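Long-range contact in L-threonine dehydrogenase (Flavobacterium frigidimaris, PDB 2YY7), which probably oxidises the 3-hydroxyl of L-threonine with NAD as cofactor, using a Rossmann-type fold of the epimerase/dehydratase family: residues A[166-171]-A[240-245]. Sequence-based numbering, arbitrary orientation.
Sequences RSIRYP and YNLAAM. With NAD (nicotinamide-adenine-dinucleotide), chain E.
Arg169 reaches across to the strand 240-241 with both backbone and side chain. Arg169 N donates to Tyr240 O at 2.7 Å. Tyr240 N donates to Ser167 O at 3.0 Å, so that Tyr240 is gripped by the residues before and after Ile168, as in a parallel pair. Along the arginine side chain, CB and CG lie beside Tyr240 O, and Arg169 CD is 3.4 Å from Asn241 OD1. The chain, extended from CG to NE, then brings Arg169 NH1 to Asn241 OD1 at 2.9 Å. The oxygen lies in the guanidinium plane, whereas NH1 stands above the amide plane, the two planes being 66° apart. NH2 forms a salt bridge with Glu151, so a long cation with several N-H donors suits this buried position. A leucine here would probably leave Glu151 without this charged partner and Asn241 OD1 without this donor. Where the strands diverge, a water bridges Leu242 N and Arg169 O. On the face that carries Ile168, Ile168 CD1 meets Leu242 CD2 at 3.8 Å, branched aliphatic groups suited to packing against helix 216-228. Tyr170 and Pro171 border the nicotinamide of NAD. Strand 164-174 thus runs between strands 112-118 and 240-241 in the Rossmann-type sheet, with helix 216-228 packed over Ile168 and Leu242.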
loop_
_atom_site.group_PDB
_atom_site.type_symbol
_atom_site.label_atom_id
_atom_site.label_comp_id
_atom_site.label_asym_id
_atom_site.label_seq_id
_atom_site.Cartn_x
_atom_site.Cartn_y
_atom_site.Cartn_z
ATOM N N ARG A 166 17.434 -0.741 -3.404
ATOM C CA ARG A 166 17.452 0.711 -3.470
ATOM C C ARG A 166 16.409 1.215 -4.449
ATOM O O ARG A 166 16.181 0.605 -5.496
ATOM C CB ARG A 166 18.853 1.165 -3.872
ATOM C CG ARG A 166 19.921 0.426 -3.069
ATOM C CD ARG A 166 21.341 0.883 -3.347
ATOM N NE ARG A 166 22.280 0.072 -2.576
ATOM C CZ ARG A 166 23.581 0.314 -2.464
ATOM N NH1 ARG A 166 24.123 1.355 -3.078
ATOM N NH2 ARG A 166 24.342 -0.494 -1.735
ATOM N N SER A 167 15.782 2.339 -4.113
ATOM C CA SER A 167 14.731 2.898 -4.952
ATOM C C SER A 167 14.654 4.420 -4.954
ATOM O O SER A 167 15.092 5.084 -4.015
ATOM C CB SER A 167 13.377 2.346 -4.497
ATOM O OG SER A 167 12.320 2.829 -5.314
ATOM N N ILE A 168 14.097 4.959 -6.034
ATOM C CA ILE A 168 13.881 6.389 -6.164
ATOM C C ILE A 168 12.520 6.622 -6.821
ATOM O O ILE A 168 12.084 5.854 -7.684
ATOM C CB ILE A 168 14.998 7.099 -6.993
ATOM C CG1 ILE A 168 15.178 6.425 -8.347
ATOM C CG2 ILE A 168 16.317 7.077 -6.223
ATOM C CD1 ILE A 168 16.369 6.975 -9.124
ATOM N N ARG A 169 11.841 7.671 -6.381
ATOM C CA ARG A 169 10.538 8.017 -6.921
ATOM C C ARG A 169 10.747 8.965 -8.104
ATOM O O ARG A 169 10.683 10.185 -7.951
ATOM C CB ARG A 169 9.689 8.685 -5.827
ATOM C CG ARG A 169 9.367 7.773 -4.633
ATOM C CD ARG A 169 8.859 8.585 -3.427
ATOM N NE ARG A 169 8.509 7.740 -2.283
ATOM C CZ ARG A 169 8.493 8.159 -1.018
ATOM N NH1 ARG A 169 8.805 9.417 -0.724
ATOM N NH2 ARG A 169 8.181 7.317 -0.041
ATOM N N TYR A 170 11.015 8.405 -9.286
ATOM C CA TYR A 170 11.233 9.234 -10.479
ATOM C C TYR A 170 10.062 10.171 -10.770
ATOM O O TYR A 170 8.901 9.773 -10.663
ATOM C CB TYR A 170 11.360 8.400 -11.759
ATOM C CG TYR A 170 12.503 7.420 -11.914
ATOM C CD1 TYR A 170 13.836 7.812 -11.772
ATOM C CD2 TYR A 170 12.244 6.117 -12.329
ATOM C CE1 TYR A 170 14.884 6.910 -12.050
ATOM C CE2 TYR A 170 13.269 5.223 -12.606
ATOM C CZ TYR A 170 14.580 5.619 -12.467
ATOM O OH TYR A 170 15.571 4.703 -12.753
ATOM N N PRO A 171 10.347 11.433 -11.126
ATOM C CA PRO A 171 9.226 12.319 -11.445
ATOM C C PRO A 171 8.935 12.008 -12.924
ATOM O O PRO A 171 9.418 10.999 -13.435
ATOM C CB PRO A 171 9.809 13.719 -11.227
ATOM C CG PRO A 171 11.260 13.542 -11.470
ATOM C CD PRO A 171 11.565 12.208 -10.831
ATOM N N TYR A 240 13.480 6.950 -2.321
ATOM C CA TYR A 240 13.894 8.343 -2.181
ATOM C C TYR A 240 13.136 9.314 -3.069
ATOM O O TYR A 240 12.891 9.030 -4.244
ATOM C CB TYR A 240 15.382 8.489 -2.526
ATOM C CG TYR A 240 16.347 8.170 -1.412
ATOM C CD1 TYR A 240 16.737 9.154 -0.502
ATOM C CD2 TYR A 240 16.892 6.896 -1.280
ATOM C CE1 TYR A 240 17.655 8.873 0.514
ATOM C CE2 TYR A 240 17.808 6.606 -0.270
ATOM C CZ TYR A 240 18.184 7.600 0.619
ATOM O OH TYR A 240 19.097 7.321 1.606
ATOM N N ASN A 241 12.755 10.456 -2.506
ATOM C CA ASN A 241 12.119 11.492 -3.301
ATOM C C ASN A 241 13.280 11.894 -4.219
ATOM O O ASN A 241 14.441 11.832 -3.809
ATOM C CB ASN A 241 11.713 12.685 -2.425
ATOM C CG ASN A 241 10.232 12.682 -2.063
ATOM O OD1 ASN A 241 9.497 11.751 -2.387
ATOM N ND2 ASN A 241 9.792 13.733 -1.384
ATOM N N LEU A 242 12.978 12.283 -5.450
ATOM C CA LEU A 242 14.012 12.682 -6.401
ATOM C C LEU A 242 13.461 13.830 -7.241
ATOM O O LEU A 242 12.375 13.725 -7.806
ATOM C CB LEU A 242 14.380 11.504 -7.311
ATOM C CG LEU A 242 15.612 11.702 -8.199
ATOM C CD1 LEU A 242 16.874 11.471 -7.375
ATOM C CD2 LEU A 242 15.573 10.725 -9.370
ATOM N N ALA A 243 14.203 14.924 -7.332
ATOM C CA ALA A 243 13.717 16.068 -8.090
ATOM C C ALA A 243 14.761 16.732 -8.972
ATOM O O ALA A 243 15.966 16.563 -8.779
ATOM C CB ALA A 243 13.125 17.095 -7.136
ATOM N N ALA A 244 14.266 17.492 -9.943
ATOM C CA ALA A 244 15.104 18.236 -10.873
ATOM C C ALA A 244 14.337 19.480 -11.319
ATOM O O ALA A 244 14.722 20.599 -10.990
ATOM C CB ALA A 244 15.465 17.368 -12.082
ATOM N N MET A 245 13.240 19.275 -12.047
ATOM C CA MET A 245 12.428 20.384 -12.545
ATOM C C MET A 245 10.956 20.283 -12.178
ATOM O O MET A 245 10.471 19.240 -11.748
ATOM C CB MET A 245 12.477 20.453 -14.073
ATOM C CG MET A 245 13.822 20.221 -14.711
ATOM S SD MET A 245 13.613 20.201 -16.505
ATOM C CE MET A 245 13.130 18.485 -16.773
HETATM P PA NAD E . 8.252 1.488 -20.442
HETATM O O1A NAD E . 8.769 2.429 -21.474
HETATM O O2A NAD E . 6.796 1.196 -20.515
HETATM O O5B NAD E . 9.137 0.177 -20.380
HETATM C C5B NAD E . 8.669 -0.995 -19.777
HETATM C C4B NAD E . 9.364 -2.183 -20.394
HETATM O O4B NAD E . 9.006 -3.337 -19.631
HETATM C C3B NAD E . 8.929 -2.412 -21.861
HETATM O O3B NAD E . 10.063 -2.513 -22.740
HETATM C C2B NAD E . 8.079 -3.686 -21.775
HETATM O O2B NAD E . 8.149 -4.468 -22.955
HETATM C C1B NAD E . 8.694 -4.382 -20.551
HETATM N N9A NAD E . 7.809 -5.402 -19.971
HETATM C C8A NAD E . 6.434 -5.284 -19.767
HETATM N N7A NAD E . 5.993 -6.437 -19.242
HETATM C C5A NAD E . 7.062 -7.252 -19.097
HETATM C C6A NAD E . 7.162 -8.557 -18.641
HETATM N N6A NAD E . 6.084 -9.238 -18.318
HETATM N N1A NAD E . 8.389 -9.168 -18.631
HETATM C C2A NAD E . 9.525 -8.500 -19.064
HETATM N N3A NAD E . 9.441 -7.209 -19.549
HETATM C C4A NAD E . 8.204 -6.614 -19.562
HETATM O O3 NAD E . 8.463 2.134 -18.988
HETATM P PN NAD E . 9.648 3.107 -18.456
HETATM O O1N NAD E . 11.002 2.665 -18.928
HETATM O O2N NAD E . 9.143 4.495 -18.637
HETATM O O5D NAD E . 9.573 2.820 -16.859
HETATM C C5D NAD E . 10.414 1.829 -16.250
HETATM C C4D NAD E . 10.180 1.859 -14.715
HETATM O O4D NAD E . 10.340 3.179 -14.228
HETATM C C3D NAD E . 8.761 1.457 -14.302
HETATM O O3D NAD E . 8.827 0.788 -13.046
HETATM C C2D NAD E . 8.069 2.779 -14.076
HETATM O O2D NAD E . 6.950 2.566 -13.248
HETATM C C1D NAD E . 9.190 3.631 -13.479
HETATM N N1N NAD E . 8.892 5.070 -13.666
HETATM C C2N NAD E . 8.929 5.620 -14.932
HETATM C C3N NAD E . 8.647 6.972 -15.097
HETATM C C7N NAD E . 8.795 7.626 -16.444
HETATM O O7N NAD E . 8.413 8.956 -16.499
HETATM N N7N NAD E . 9.219 6.956 -17.530
HETATM C C4N NAD E . 8.303 7.765 -13.987
HETATM C C5N NAD E . 8.294 7.199 -12.708
HETATM C C6N NAD E . 8.567 5.854 -12.553
HETATM O O HOH W 1 10.353 12.407 -6.691
#